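Local coordinates for ethyl tert-butyl ether degradation EthD protein (Ralstonia eutropha JMP134, PDB 3BF4) that is of unknown function but belongs to the EthD family of ferredoxin-like fold proteins and is tentatively assigned an oxidoreductase activity, at residues H37-Y40 and C41-M45; A50-G53 and S54-Y58; D85-E88 and N89-A93; L102-I105 and A106-D110. The protein carries 3 engineered substitutions. One frame throughout, in Å; residues are numbered along the deposited sequence.

Contact 1 of 4, residues H37-Y40 and C41-M45. With EDO (1,2-ethanediol), chain C.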
loop_
_atom_site.group_PDB
_atom_site.type_symbol
_atom_site.label_atom_id
_atom_site.label_comp_id
_atom_site.label_asym_id
_atom_site.label_seq_id
_atom_site.Cartn_x
_atom_site.Cartn_y
_atom_site.Cartn_z
ATOM N N HIS A 37 -6.927 -15.968 5.520
ATOM C CA HIS A 37 -5.577 -15.413 5.310
ATOM C C HIS A 37 -4.540 -16.462 4.893
ATOM O O HIS A 37 -3.599 -16.115 4.177
ATOM C CB HIS A 37 -5.064 -14.673 6.554
ATOM C CG HIS A 37 -5.872 -13.474 6.924
ATOM N ND1 HIS A 37 -5.573 -12.207 6.469
ATOM C CD2 HIS A 37 -6.964 -13.345 7.714
ATOM C CE1 HIS A 37 -6.450 -11.350 6.959
ATOM N NE2 HIS A 37 -7.304 -12.013 7.718
ATOM N N ALA A 38 -4.710 -17.715 5.339
ATOM C CA ALA A 38 -3.796 -18.824 4.994
ATOM C C ALA A 38 -3.889 -19.180 3.511
ATOM O O ALA A 38 -2.869 -19.267 2.836
ATOM C CB ALA A 38 -4.074 -20.080 5.862
ATOM N N TYR A 39 -5.110 -19.386 3.013
ATOM C CA TYR A 39 -5.340 -19.697 1.589
ATOM C C TYR A 39 -4.830 -18.543 0.720
ATOM O O TYR A 39 -4.146 -18.753 -0.278
ATOM C CB TYR A 39 -6.838 -19.936 1.304
ATOM C CG TYR A 39 -7.135 -20.448 -0.098
ATOM C CD1 TYR A 39 -7.165 -19.568 -1.204
ATOM C CD2 TYR A 39 -7.386 -21.809 -0.331
ATOM C CE1 TYR A 39 -7.430 -20.030 -2.490
ATOM C CE2 TYR A 39 -7.659 -22.287 -1.638
ATOM C CZ TYR A 39 -7.675 -21.388 -2.706
ATOM O OH TYR A 39 -7.933 -21.815 -3.987
ATOM N N TYR A 40 -5.185 -17.329 1.118
ATOM C CA TYR A 40 -4.773 -16.123 0.410
ATOM C C TYR A 40 -3.260 -16.060 0.201
ATOM O O TYR A 40 -2.787 -15.905 -0.919
ATOM C CB TYR A 40 -5.251 -14.886 1.174
ATOM C CG TYR A 40 -4.970 -13.593 0.481
ATOM C CD1 TYR A 40 -5.424 -13.376 -0.829
ATOM C CD2 TYR A 40 -4.300 -12.550 1.131
ATOM C CE1 TYR A 40 -5.202 -12.167 -1.487
ATOM C CE2 TYR A 40 -4.074 -11.317 0.471
ATOM C CZ TYR A 40 -4.528 -11.141 -0.832
ATOM O OH TYR A 40 -4.295 -9.959 -1.476
ATOM N N CYS A 41 -2.531 -16.252 1.286
ATOM C CA CYS A 41 -1.079 -16.191 1.285
ATOM C C CYS A 41 -0.332 -17.366 0.630
ATOM O O CYS A 41 0.595 -17.123 -0.134
ATOM C CB CYS A 41 -0.598 -16.071 2.728
ATOM S SG CYS A 41 1.161 -15.964 2.905
ATOM N N ASP A 42 -0.710 -18.606 0.961
ATOM C CA ASP A 42 0.007 -19.805 0.440
ATOM C C ASP A 42 -0.571 -20.415 -0.840
ATOM O O ASP A 42 0.150 -21.156 -1.510
ATOM C CB ASP A 42 0.379 -20.917 1.492
ATOM C CG ASP A 42 -0.201 -20.695 2.889
ATOM O OD1 ASP A 42 0.037 -19.606 3.451
ATOM O OD2 ASP A 42 -0.828 -21.625 3.456
ATOM N N ARG A 43 -1.826 -20.102 -1.200
ATOM C CA ARG A 43 -2.459 -20.658 -2.428
ATOM C C ARG A 43 -2.722 -19.605 -3.491
ATOM O O ARG A 43 -2.234 -19.716 -4.613
ATOM C CB ARG A 43 -3.782 -21.375 -2.102
ATOM C CG ARG A 43 -3.691 -22.499 -1.055
ATOM C CD ARG A 43 -3.197 -23.783 -1.652
ATOM N NE ARG A 43 -4.238 -24.428 -2.468
ATOM C CZ ARG A 43 -5.165 -25.302 -2.039
ATOM N NH1 ARG A 43 -5.244 -25.694 -0.755
ATOM N NH2 ARG A 43 -6.044 -25.802 -2.918
ATOM N N HIS A 44 -3.469 -18.563 -3.132
ATOM C CA HIS A 44 -3.851 -17.545 -4.102
ATOM C C HIS A 44 -2.680 -16.693 -4.636
ATOM O O HIS A 44 -2.486 -16.642 -5.852
ATOM C CB HIS A 44 -4.968 -16.658 -3.559
ATOM C CG HIS A 44 -5.471 -15.649 -4.547
ATOM N ND1 HIS A 44 -6.300 -15.982 -5.597
ATOM C CD2 HIS A 44 -5.273 -14.317 -4.631
ATOM C CE1 HIS A 44 -6.587 -14.896 -6.286
ATOM N NE2 HIS A 44 -5.974 -13.874 -5.724
HETATM N N MSE A 45 -1.921 -16.052 -3.748
HETATM C CA MSE A 45 -0.816 -15.152 -4.159
HETATM C C MSE A 45 0.286 -15.811 -5.014
HETATM O O MSE A 45 0.732 -15.199 -5.986
HETATM C CB MSE A 45 -0.199 -14.417 -2.962
HETATM C CG MSE A 45 -1.126 -13.432 -2.239
HETATM SE SE MSE A 45 -1.690 -11.979 -3.359
HETATM C CE MSE A 45 0.069 -11.185 -3.712
HETATM C C1 EDO C . -4.735 -10.658 -5.056
HETATM O O1 EDO C . -5.513 -10.018 -4.024
HETATM C C2 EDO C . -5.491 -10.790 -6.381
HETATM O O2 EDO C . -6.906 -10.851 -6.173
#
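Tyr39 and Arg43 pack face-on along helix 37-52. With CG anti to the backbone N (chi1 -172°), the Tyr39 ring lies under Arg43, whose CB stands 3.7 Å from the ring centroid in a CH-pi contact. The bent arginine chain continues past the ring, bringing the guanidinium face over Tyr39 CE2, while Tyr39 OH bonds to Asp104.

The same turn carries a departure from the regular alpha helix of the ferredoxin-like fold. Tyr39 O accepts from both Arg43 N (2.8 Å) and His44 N (2.9 Å), which approach from opposite faces of the carbonyl plane, and Met45 N bonds to Tyr40 O five residues back; this is a pi-type turn.

Across that wider turn Tyr40 meets Met45, whose SE lies 4.4 Å from the centroid of the Tyr40 ring, 35° off its normal, an oblique Met-aromatic contact, while Met45 CG sits over one ring face. Bends at both chi2 and chi3 fold the selenomethionine chain back toward the tyrosine. The Tyr40 and His44 rings meet rim to rim, their planes 18° apart, with Tyr40 CE1 3.8 Å from His44 CD2. A 1,2-ethanediol, probably from the crystallisation liquor, bridges their polar ends: its O1 is 2.8 Å from Tyr40 OH, near the ring plane, and its O2 gives a weak hydrogen bond to His44 NE2. Tyr27 OH also binds the diol, and His44 ND1 is held by Asp104.

Contact 2 of 4, residues A50-G53 and S54-Y58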
loop_
_atom_site.group_PDB
_atom_site.type_symbol
_atom_site.label_atom_id
_atom_site.label_comp_id
_atom_site.label_asym_id
_atom_site.label_seq_id
_atom_site.Cartn_x
_atom_site.Cartn_y
_atom_site.Cartn_z
ATOM N N ALA A 50 2.559 -16.573 -10.368
ATOM C CA ALA A 50 2.864 -17.518 -11.464
ATOM C C ALA A 50 2.280 -17.030 -12.795
ATOM O O ALA A 50 2.960 -17.071 -13.828
ATOM C CB ALA A 50 2.336 -18.925 -11.149
ATOM N N ARG A 51 1.040 -16.535 -12.751
ATOM C CA ARG A 51 0.346 -16.025 -13.948
ATOM C C ARG A 51 0.892 -14.689 -14.432
ATOM O O ARG A 51 0.830 -14.415 -15.622
ATOM C CB ARG A 51 -1.169 -15.907 -13.718
ATOM C CG ARG A 51 -1.883 -17.198 -13.350
ATOM C CD ARG A 51 -1.815 -18.280 -14.412
ATOM N NE ARG A 51 -2.428 -19.504 -13.918
ATOM C CZ ARG A 51 -1.850 -20.390 -13.103
ATOM N NH1 ARG A 51 -0.581 -20.279 -12.695
ATOM N NH2 ARG A 51 -2.559 -21.443 -12.712
ATOM N N LEU A 52 1.361 -13.841 -13.516
ATOM C CA LEU A 52 2.011 -12.576 -13.896
ATOM C C LEU A 52 3.378 -12.823 -14.526
ATOM O O LEU A 52 3.782 -12.068 -15.410
ATOM C CB LEU A 52 2.139 -11.603 -12.702
ATOM C CG LEU A 52 0.839 -10.989 -12.169
ATOM C CD1 LEU A 52 1.086 -10.201 -10.874
ATOM C CD2 LEU A 52 0.162 -10.100 -13.216
ATOM N N GLY A 53 4.079 -13.873 -14.072
ATOM C CA GLY A 53 5.402 -14.229 -14.575
ATOM C C GLY A 53 6.389 -13.080 -14.401
ATOM O O GLY A 53 6.459 -12.473 -13.324
ATOM N N SER A 54 7.100 -12.761 -15.483
ATOM C CA SER A 54 8.105 -11.690 -15.507
ATOM C C SER A 54 7.519 -10.274 -15.449
ATOM O O SER A 54 8.259 -9.321 -15.214
ATOM C CB SER A 54 8.988 -11.823 -16.752
ATOM O OG SER A 54 8.190 -11.731 -17.923
ATOM N N ALA A 55 6.214 -10.138 -15.692
ATOM C CA ALA A 55 5.502 -8.863 -15.569
ATOM C C ALA A 55 5.528 -8.282 -14.144
ATOM O O ALA A 55 5.363 -7.079 -13.984
ATOM C CB ALA A 55 4.061 -9.018 -16.039
ATOM N N CYS A 56 5.722 -9.129 -13.126
ATOM C CA CYS A 56 5.806 -8.715 -11.729
ATOM C C CYS A 56 7.175 -9.088 -11.166
ATOM O O CYS A 56 7.562 -10.257 -11.235
ATOM C CB CYS A 56 4.711 -9.406 -10.935
ATOM S SG CYS A 56 4.743 -9.063 -9.158
ATOM N N ALA A 57 7.903 -8.097 -10.630
ATOM C CA ALA A 57 9.220 -8.310 -10.008
ATOM C C ALA A 57 9.078 -9.063 -8.684
ATOM O O ALA A 57 9.825 -9.985 -8.407
ATOM C CB ALA A 57 9.934 -6.964 -9.768
ATOM N N TYR A 58 8.137 -8.617 -7.857
ATOM C CA TYR A 58 7.826 -9.262 -6.580
ATOM C C TYR A 58 6.500 -8.761 -6.065
ATOM O O TYR A 58 5.989 -7.748 -6.548
ATOM C CB TYR A 58 8.911 -9.004 -5.513
ATOM C CG TYR A 58 9.120 -7.546 -5.174
ATOM C CD1 TYR A 58 10.109 -6.803 -5.815
ATOM C CD2 TYR A 58 8.329 -6.901 -4.207
ATOM C CE1 TYR A 58 10.308 -5.446 -5.511
ATOM C CE2 TYR A 58 8.513 -5.540 -3.898
ATOM C CZ TYR A 58 9.514 -4.825 -4.545
ATOM O OH TYR A 58 9.708 -3.513 -4.246
#
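Ala55 N donates to Leu52 O across 3.1 Å, with an N-H...O angle of 139°, as helix 37-52 of the ferredoxin-like fold gives way to a short 3-10 segment leading into strand 58-66. The donor stands well above the carbonyl plane of Leu52, and the three-residue spacing is that of a 3-10 turn. One residue on, Cys56 N points at Gly53 O with a straighter angle of 164°, but at 3.4 Å the bond is weak. The two successive bonds trace a tightening of the chain beyond the last alpha-helical turn.

Gly53 makes the change of direction. It is the first residue to leave helical geometry, and its positive phi carries the backbone out of the helix. Close by, Arg51 NE forms a salt bridge with Glu100 of helix 87-103, linking the two helices.

Packing across the turn falls mainly to Leu52 and Cys56. The leucine takes CG anti to its carbonyl carbon (chi1 -69°), which carries the branch alongside the cysteine, and CB and CD1 both approach the cysteine CB. Leu52 also packs on Phe82, Phe90 and Ala93, and Cys56 on Phe82 and Cys84, placing this turn between the sheet and the second helix. Ala55 adds its methyl group close to the carbonyl that receives its own amide, CB to Leu52 O being 3.1 Å. The nearest approach of the two larger side chains is between Leu52 CD1 and Cys56 CB, at 3.7 Å.

Contact 3 of 4, residues D85-E88 and N89-A93. Engineered in segment 89-93: Tyr91 (natural residue Gln).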
loop_
_atom_site.group_PDB
_atom_site.type_symbol
_atom_site.label_atom_id
_atom_site.label_comp_id
_atom_site.label_asym_id
_atom_site.label_seq_id
_atom_site.Cartn_x
_atom_site.Cartn_y
_atom_site.Cartn_z
ATOM N N ASP A 85 7.427 -3.623 -13.504
ATOM C CA ASP A 85 8.210 -2.656 -14.299
ATOM C C ASP A 85 7.364 -1.950 -15.379
ATOM O O ASP A 85 7.678 -0.825 -15.756
ATOM C CB ASP A 85 9.434 -3.340 -14.938
ATOM C CG ASP A 85 10.440 -3.870 -13.892
ATOM O OD1 ASP A 85 10.878 -3.093 -13.000
ATOM O OD2 ASP A 85 10.806 -5.071 -13.980
ATOM N N SER A 86 6.281 -2.589 -15.827
ATOM C CA SER A 86 5.411 -2.067 -16.884
ATOM C C SER A 86 3.938 -2.292 -16.596
ATOM O O SER A 86 3.540 -3.432 -16.341
ATOM C CB SER A 86 5.768 -2.793 -18.192
ATOM O OG SER A 86 4.767 -2.669 -19.192
ATOM N N ALA A 87 3.133 -1.233 -16.680
ATOM C CA ALA A 87 1.677 -1.360 -16.580
ATOM C C ALA A 87 1.116 -2.189 -17.743
ATOM O O ALA A 87 0.251 -3.035 -17.536
ATOM C CB ALA A 87 0.998 0.007 -16.536
ATOM N N GLU A 88 1.646 -1.978 -18.947
ATOM C CA GLU A 88 1.158 -2.678 -20.149
ATOM C C GLU A 88 1.342 -4.197 -20.024
ATOM O O GLU A 88 0.435 -4.956 -20.376
ATOM C CB GLU A 88 1.784 -2.126 -21.435
ATOM C CG GLU A 88 1.257 -0.717 -21.851
ATOM C CD GLU A 88 1.642 0.439 -20.884
ATOM O OE1 GLU A 88 2.732 0.378 -20.247
ATOM O OE2 GLU A 88 0.835 1.394 -20.735
ATOM N N ASN A 89 2.488 -4.621 -19.491
ATOM C CA ASN A 89 2.743 -6.041 -19.238
ATOM C C ASN A 89 1.820 -6.617 -18.176
ATOM O O ASN A 89 1.343 -7.755 -18.342
ATOM C CB ASN A 89 4.214 -6.321 -18.909
ATOM C CG ASN A 89 5.087 -6.368 -20.149
ATOM O OD1 ASN A 89 4.735 -7.005 -21.139
ATOM N ND2 ASN A 89 6.240 -5.737 -20.087
ATOM N N PHE A 90 1.560 -5.847 -17.114
ATOM C CA PHE A 90 0.608 -6.268 -16.084
ATOM C C PHE A 90 -0.783 -6.519 -16.694
ATOM O O PHE A 90 -1.363 -7.578 -16.455
ATOM C CB PHE A 90 0.502 -5.263 -14.930
ATOM C CG PHE A 90 -0.665 -5.533 -13.999
ATOM C CD1 PHE A 90 -0.583 -6.537 -13.041
ATOM C CD2 PHE A 90 -1.853 -4.798 -14.109
ATOM C CE1 PHE A 90 -1.659 -6.808 -12.196
ATOM C CE2 PHE A 90 -2.933 -5.062 -13.272
ATOM C CZ PHE A 90 -2.834 -6.069 -12.314
ATOM N N TYR A 91 -1.278 -5.562 -17.490
ATOM C CA TYR A 91 -2.598 -5.680 -18.113
ATOM C C TYR A 91 -2.680 -6.829 -19.102
ATOM O O TYR A 91 -3.720 -7.473 -19.169
ATOM C CB TYR A 91 -3.059 -4.391 -18.792
ATOM C CG TYR A 91 -3.245 -3.214 -17.859
ATOM C CD1 TYR A 91 -4.144 -3.273 -16.777
ATOM C CD2 TYR A 91 -2.569 -2.007 -18.090
ATOM C CE1 TYR A 91 -4.319 -2.167 -15.919
ATOM C CE2 TYR A 91 -2.743 -0.901 -17.260
ATOM C CZ TYR A 91 -3.613 -0.982 -16.180
ATOM O OH TYR A 91 -3.767 0.140 -15.397
ATOM N N ALA A 92 -1.603 -7.081 -19.852
ATOM C CA ALA A 92 -1.559 -8.217 -20.781
ATOM C C ALA A 92 -1.776 -9.513 -20.012
ATOM O O ALA A 92 -2.598 -10.320 -20.415
ATOM C CB ALA A 92 -0.267 -8.260 -21.580
ATOM N N ALA A 93 -1.086 -9.671 -18.883
ATOM C CA ALA A 93 -1.279 -10.834 -17.983
ATOM C C ALA A 93 -2.725 -10.938 -17.465
ATOM O O ALA A 93 -3.268 -12.035 -17.382
ATOM C CB ALA A 93 -0.300 -10.793 -16.792
#
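Ser86, at the N-cap of helix 87-103, holds the backbone amide of Asn89, and the serine can be followed outward. Its CB faces the asparagine side chain, 3.5 Å from Asn89 ND2 and slightly farther from Asn89 CB. The torsion about CA-CB sets OG anti to the serine nitrogen (chi1 163°), and from there OG accepts the backbone amide of Asn89 at 3.0 Å with a nearly straight N-H...O angle of 168°. This is the N-cap bond: a hydroxyl stands in for the carbonyl that the first turn lacks. Asn89 ND2 also lies near Ser86 OG, at 3.5 Å, as part of the packing.

Serine serves the helix with its carbonyl too, since Ser86 O accepts a hydrogen bond from Phe90 N at 3.2 Å. Regular i to i+4 bonds follow, Tyr91 N to Ala87 O and Ala92 N to Glu88 O, both 3.0 Å long.

Tyr91, an engineered residue replacing glutamine, lies back along the first turn. Its CD2 comes to 3.1 Å from Ala87 O, and CE2 touches the methyl group of Ala87 at 3.9 Å.

On its inner side the helix rests on the sheet through Ala87 on Ile21 and through Phe90 on Val23 of strand 21-28, with Phe90 and Tyr91 also on Ile117 of strand 114-120; Phe90 and Ala93 further border the end of helix 37-52.

Contact 4 of 4, residues L102-I105 and A106-D110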
loop_
_atom_site.group_PDB
_atom_site.type_symbol
_atom_site.label_atom_id
_atom_site.label_comp_id
_atom_site.label_asym_id
_atom_site.label_seq_id
_atom_site.Cartn_x
_atom_site.Cartn_y
_atom_site.Cartn_z
ATOM N N LEU A 102 -9.718 -13.915 -10.775
ATOM C CA LEU A 102 -10.994 -13.495 -10.176
ATOM C C LEU A 102 -11.856 -14.670 -9.710
ATOM O O LEU A 102 -12.493 -14.583 -8.665
ATOM C CB LEU A 102 -11.802 -12.613 -11.133
ATOM C CG LEU A 102 -11.205 -11.247 -11.455
ATOM C CD1 LEU A 102 -11.999 -10.615 -12.608
ATOM C CD2 LEU A 102 -11.158 -10.318 -10.222
ATOM N N GLY A 103 -11.840 -15.767 -10.467
ATOM C CA GLY A 103 -12.589 -16.973 -10.119
ATOM C C GLY A 103 -12.148 -17.657 -8.833
ATOM O O GLY A 103 -12.931 -18.391 -8.246
ATOM N N ASP A 104 -10.902 -17.419 -8.410
ATOM C CA ASP A 104 -10.330 -17.986 -7.180
ATOM C C ASP A 104 -10.643 -17.173 -5.905
ATOM O O ASP A 104 -10.477 -17.706 -4.801
ATOM C CB ASP A 104 -8.795 -18.109 -7.340
ATOM C CG ASP A 104 -8.133 -18.936 -6.231
ATOM O OD1 ASP A 104 -8.615 -20.036 -5.934
ATOM O OD2 ASP A 104 -7.130 -18.478 -5.655
ATOM N N ILE A 105 -11.131 -15.928 -6.043
ATOM C CA ILE A 105 -11.383 -15.067 -4.876
ATOM C C ILE A 105 -12.418 -15.701 -3.922
ATOM O O ILE A 105 -12.236 -15.654 -2.703
ATOM C CB ILE A 105 -11.740 -13.596 -5.255
ATOM C CG1 ILE A 105 -10.646 -12.964 -6.141
ATOM C CG2 ILE A 105 -11.911 -12.750 -3.984
ATOM C CD1 ILE A 105 -10.940 -11.526 -6.588
ATOM N N ALA A 106 -13.459 -16.321 -4.477
ATOM C CA ALA A 106 -14.497 -17.021 -3.677
ATOM C C ALA A 106 -13.964 -18.146 -2.763
ATOM O O ALA A 106 -14.633 -18.521 -1.813
ATOM C CB ALA A 106 -15.599 -17.582 -4.592
ATOM N N ASN A 107 -12.787 -18.695 -3.072
ATOM C CA ASN A 107 -12.171 -19.744 -2.258
ATOM C C ASN A 107 -11.603 -19.273 -0.914
ATOM O O ASN A 107 -11.327 -20.107 -0.050
ATOM C CB ASN A 107 -11.091 -20.476 -3.068
ATOM C CG ASN A 107 -11.663 -21.202 -4.280
ATOM O OD1 ASN A 107 -12.741 -21.787 -4.213
ATOM N ND2 ASN A 107 -10.942 -21.166 -5.388
ATOM N N TYR A 108 -11.384 -17.967 -0.752
ATOM C CA TYR A 108 -10.898 -17.404 0.516
ATOM C C TYR A 108 -11.706 -16.231 1.074
ATOM O O TYR A 108 -11.520 -15.906 2.243
ATOM C CB TYR A 108 -9.412 -17.018 0.417
ATOM C CG TYR A 108 -9.075 -15.972 -0.625
ATOM C CD1 TYR A 108 -9.074 -14.610 -0.312
ATOM C CD2 TYR A 108 -8.707 -16.347 -1.916
ATOM C CE1 TYR A 108 -8.744 -13.634 -1.290
ATOM C CE2 TYR A 108 -8.363 -15.400 -2.884
ATOM C CZ TYR A 108 -8.400 -14.047 -2.576
ATOM O OH TYR A 108 -8.085 -13.119 -3.522
ATOM N N THR A 109 -12.582 -15.604 0.284
ATOM C CA THR A 109 -13.363 -14.466 0.759
ATOM C C THR A 109 -14.560 -14.093 -0.122
ATOM O O THR A 109 -14.579 -14.397 -1.325
ATOM C CB THR A 109 -12.469 -13.177 0.862
ATOM O OG1 THR A 109 -13.172 -12.132 1.552
ATOM C CG2 THR A 109 -12.025 -12.650 -0.542
ATOM N N ASP A 110 -15.564 -13.449 0.477
ATOM C CA ASP A 110 -16.708 -12.863 -0.254
ATOM C C ASP A 110 -16.585 -11.325 -0.318
ATOM O O ASP A 110 -17.502 -10.650 -0.796
ATOM C CB ASP A 110 -18.056 -13.283 0.366
ATOM C CG ASP A 110 -18.455 -14.721 0.035
ATOM O OD1 ASP A 110 -18.186 -15.208 -1.090
ATOM O OD2 ASP A 110 -19.076 -15.364 0.905
HETATM O O HOH W 1 -14.416 -15.847 -7.099
#
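Asp104 and Asn107 close a turn near the end of helix 87-103 with a side-chain bond and a backbone bond. Asn107 ND2 gives its N-H to Asp104 OD1 at 2.6 Å, in the plane of the amide but 28° out of the carboxylate plane, on the anti side. The side chains cross at about a right angle. Asp104 CG stands opposite its backbone N (chi1 -169°), which swings the carboxylate toward the asparagine, while Asn107 N bonds to Asp104 O at 3.1 Å from above the carbonyl plane.

Ile105 O is gripped twice, by Tyr108 N at 3.1 Å and by Thr109 N at 3.0 Å. Tyr108 adopts the crowded position, its CG lying between the backbone N and the carbonyl carbon (chi1 61°). This folds the ring back over the turn, so that Ile105 O stands over the centre of one face, 3.6 Å above the plane, and the phenol oxygen reaches the isoleucine side chain, with Ile105 CG1 3.7 Å from Tyr108 OH. Ile105 and Thr109 run side by side. A water links Leu102 O to Ala106 N.

These successive turns set Tyr108 about 4 Å from the bound diol and against the rings of Tyr40 and His44. Tyr108 OH bonds to Tyr27 OH, and Thr109 OG1 to the carbonyl of Arg34. Three partners surround the Asp104 carboxylate, Asn107 ND2 and Tyr39 OH at OD1 and His44 ND1 at OD2, consistent with a fixed rotation of the Asn107 amide.

Overall arrangement
From the N terminus, contact 1 lies at the start of helix 37-52 and contact 2 at its end, where the chain turns toward strand 58-66. Contact 3 opens helix 87-103 after strand 76-84, and contact 4 closes the turn beyond it, before strand 114-120. All four are local and in series; none nests or crosses. In space they pair at opposite ends of the two helices: contacts 2 and 3, with centres 9 Å apart, touch through Leu52, whereas contacts 1 and 4, 11 Å apart, join through Asp104 and through Tyr108 on Tyr40 and His44. Each pair thus joins one end region of helix 37-52 with one of helix 87-103 over the antiparallel sheet.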